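Long-range contact in HutD family protein (Pseudomonas aeruginosa, PDB 1YLL), which is of unknown function but belongs to the HutD family of the cupin clan and is probably connected with histidine utilisation: residues D[72-78]-D[97-103]. Numbering follows the deposited sequence.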
loop_
_atom_site.group_PDB
_atom_site.type_symbol
_atom_site.label_atom_id
_atom_site.label_comp_id
_atom_site.label_asym_id
_atom_site.label_seq_id
_atom_site.Cartn_x
_atom_site.Cartn_y
_atom_site.Cartn_z
ATOM N N GLY D 72 -10.371 -27.488 22.352
ATOM C CA GLY D 72 -11.194 -26.522 23.042
ATOM C C GLY D 72 -11.192 -26.736 24.541
ATOM O O GLY D 72 -10.498 -27.619 25.068
HETATM N N MSE D 73 -12.007 -25.941 25.226
HETATM C CA MSE D 73 -12.068 -25.975 26.680
HETATM C C MSE D 73 -13.436 -25.530 27.177
HETATM O O MSE D 73 -14.259 -25.009 26.442
HETATM C CB MSE D 73 -11.012 -25.016 27.265
HETATM C CG MSE D 73 -11.247 -23.583 26.877
HETATM SE SE MSE D 73 -9.929 -22.317 27.625
HETATM C CE MSE D 73 -10.612 -20.714 26.794
ATOM N N ARG D 74 -13.678 -25.780 28.447
ATOM C CA ARG D 74 -14.915 -25.358 29.075
ATOM C C ARG D 74 -14.458 -24.656 30.344
ATOM O O ARG D 74 -13.696 -25.233 31.119
ATOM C CB ARG D 74 -15.797 -26.569 29.452
ATOM C CG ARG D 74 -17.002 -26.160 30.313
ATOM C CD ARG D 74 -17.854 -27.358 30.759
ATOM N NE ARG D 74 -17.288 -28.114 31.888
ATOM C CZ ARG D 74 -16.902 -29.393 31.823
ATOM N NH1 ARG D 74 -17.008 -30.068 30.685
ATOM N NH2 ARG D 74 -16.414 -30.001 32.899
ATOM N N LEU D 75 -14.895 -23.418 30.553
ATOM C CA LEU D 75 -14.518 -22.692 31.757
ATOM C C LEU D 75 -15.650 -22.690 32.772
ATOM O O LEU D 75 -16.794 -22.363 32.428
ATOM C CB LEU D 75 -14.152 -21.222 31.424
ATOM C CG LEU D 75 -12.865 -21.066 30.606
ATOM C CD1 LEU D 75 -12.638 -19.589 30.295
ATOM C CD2 LEU D 75 -11.673 -21.662 31.379
ATOM N N ARG D 76 -15.345 -23.062 34.012
ATOM C CA ARG D 76 -16.356 -22.992 35.066
ATOM C C ARG D 76 -15.996 -21.691 35.798
ATOM O O ARG D 76 -14.923 -21.582 36.382
ATOM C CB ARG D 76 -16.248 -24.180 36.018
ATOM C CG ARG D 76 -17.436 -24.294 36.948
ATOM C CD ARG D 76 -17.258 -25.503 37.848
ATOM N NE ARG D 76 -16.204 -25.260 38.816
ATOM C CZ ARG D 76 -15.298 -26.155 39.194
ATOM N NH1 ARG D 76 -15.308 -27.382 38.680
ATOM N NH2 ARG D 76 -14.371 -25.811 40.081
ATOM N N VAL D 77 -16.882 -20.703 35.734
ATOM C CA VAL D 77 -16.635 -19.387 36.321
ATOM C C VAL D 77 -17.607 -19.161 37.492
ATOM O O VAL D 77 -18.808 -19.064 37.280
ATOM C CB VAL D 77 -16.869 -18.294 35.267
ATOM C CG1 VAL D 77 -16.430 -16.928 35.816
ATOM C CG2 VAL D 77 -16.094 -18.650 33.975
ATOM N N ASP D 78 -17.065 -19.069 38.690
ATOM C CA ASP D 78 -17.886 -18.896 39.882
ATOM C C ASP D 78 -18.995 -19.944 39.885
ATOM O O ASP D 78 -20.177 -19.658 40.169
ATOM C CB ASP D 78 -18.460 -17.489 39.926
ATOM C CG ASP D 78 -17.379 -16.433 40.087
ATOM O OD1 ASP D 78 -16.422 -16.656 40.843
ATOM O OD2 ASP D 78 -17.495 -15.365 39.460
ATOM N N SER D 97 -12.984 -13.577 39.459
ATOM C CA SER D 97 -13.758 -14.806 39.553
ATOM C C SER D 97 -12.898 -16.039 39.802
ATOM O O SER D 97 -11.697 -16.061 39.513
ATOM C CB SER D 97 -14.565 -15.055 38.267
ATOM O OG SER D 97 -15.672 -14.175 38.127
ATOM N N GLU D 98 -13.511 -17.065 40.379
ATOM C CA GLU D 98 -12.801 -18.318 40.597
ATOM C C GLU D 98 -13.091 -19.016 39.277
ATOM O O GLU D 98 -14.235 -19.078 38.832
ATOM C CB GLU D 98 -13.395 -19.133 41.750
ATOM C CG GLU D 98 -12.522 -20.325 42.165
ATOM C CD GLU D 98 -13.243 -21.319 43.068
ATOM O OE1 GLU D 98 -14.060 -20.881 43.905
ATOM O OE2 GLU D 98 -12.978 -22.539 42.951
ATOM N N VAL D 99 -12.043 -19.528 38.659
ATOM C CA VAL D 99 -12.154 -20.176 37.362
ATOM C C VAL D 99 -11.417 -21.484 37.233
ATOM O O VAL D 99 -10.251 -21.579 37.575
ATOM C CB VAL D 99 -11.623 -19.218 36.261
ATOM C CG1 VAL D 99 -11.736 -19.871 34.888
ATOM C CG2 VAL D 99 -12.427 -17.905 36.289
ATOM N N HIS D 100 -12.119 -22.485 36.726
ATOM C CA HIS D 100 -11.500 -23.773 36.485
ATOM C C HIS D 100 -11.617 -24.061 34.991
ATOM O O HIS D 100 -12.676 -23.871 34.395
ATOM C CB HIS D 100 -12.201 -24.889 37.272
ATOM C CG HIS D 100 -11.622 -26.246 37.011
ATOM N ND1 HIS D 100 -12.102 -27.089 36.031
ATOM C CD2 HIS D 100 -10.557 -26.878 37.563
ATOM C CE1 HIS D 100 -11.362 -28.183 35.993
ATOM N NE2 HIS D 100 -10.418 -28.082 36.912
ATOM N N CYS D 101 -10.513 -24.506 34.388
ATOM C CA CYS D 101 -10.514 -24.815 32.977
ATOM C C CYS D 101 -10.495 -26.324 32.778
ATOM O O CYS D 101 -9.627 -27.007 33.310
ATOM C CB CYS D 101 -9.266 -24.227 32.331
ATOM S SG CYS D 101 -8.995 -24.770 30.621
ATOM N N THR D 102 -11.463 -26.834 32.028
ATOM C CA THR D 102 -11.493 -28.254 31.698
ATOM C C THR D 102 -11.162 -28.353 30.203
ATOM O O THR D 102 -11.860 -27.772 29.366
ATOM C CB THR D 102 -12.899 -28.845 31.922
ATOM O OG1 THR D 102 -13.194 -28.823 33.327
ATOM C CG2 THR D 102 -12.980 -30.257 31.413
ATOM N N LEU D 103 -10.084 -29.067 29.878
ATOM C CA LEU D 103 -9.705 -29.271 28.482
ATOM C C LEU D 103 -10.661 -30.338 27.934
ATOM O O LEU D 103 -10.864 -31.386 28.576
ATOM C CB LEU D 103 -8.272 -29.771 28.384
ATOM C CG LEU D 103 -7.198 -28.799 28.887
ATOM C CD1 LEU D 103 -5.797 -29.433 28.717
ATOM C CD2 LEU D 103 -7.299 -27.465 28.129
HETATM O O HOH W 1 -14.639 -26.513 33.630
HETATM O O HOH W 2 -13.639 -23.324 40.654
#
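The guanidinium of Arg76 has CB of His100 over one face, 3.7 Å above its plane and near the border of the group. Guanidinium and imidazole planes are only 9° apart, yet the two groups are slanted past each other rather than stacked, NH2 standing 4.1 Å from His100 CG. Arg74 lies alongside Thr102, whose CB and CG2 sit against one face of its guanidinium; a bend at chi3 (78°) turns that flat face toward the threonine, while NE makes a salt bridge with Glu81. At the edge of the His100 ring, in its plane, come Thr102 OG1 and a water that bridges this hydroxyl to the carbonyl of Arg74. In one of two modelled Glu98 conformers a second water may link Arg76 NH2 to OE2, so that bridge is doubtful. Beneath these side chains, strands 73-77 and 99-103 run antiparallel in one sheet of a cupin-type beta-barrel. Arg74 with Thr102 and Arg76 with His100 form the hydrogen-bonded pairs, each closed by two backbone bonds. The other face turns inward: Leu75 CD2 rests 3.6 Å from Cys101 CB, also touches Val99 CG1, and packs on Phe91 and Phe93 of strand 91-94, while Phe55 covers the same patch. Met73, present as selenomethionine, meets Cys101 SG through CB and SE, then leads on to Ile65 and Val67. Where strand 73-77 ends, the Asp78 carboxylate takes Glu98 N on OD1 (3.0 Å) and Ser97 OG on OD2 (2.6 Å), both from above its plane, and Asp78 N donates to Glu98 O at 2.8 Å.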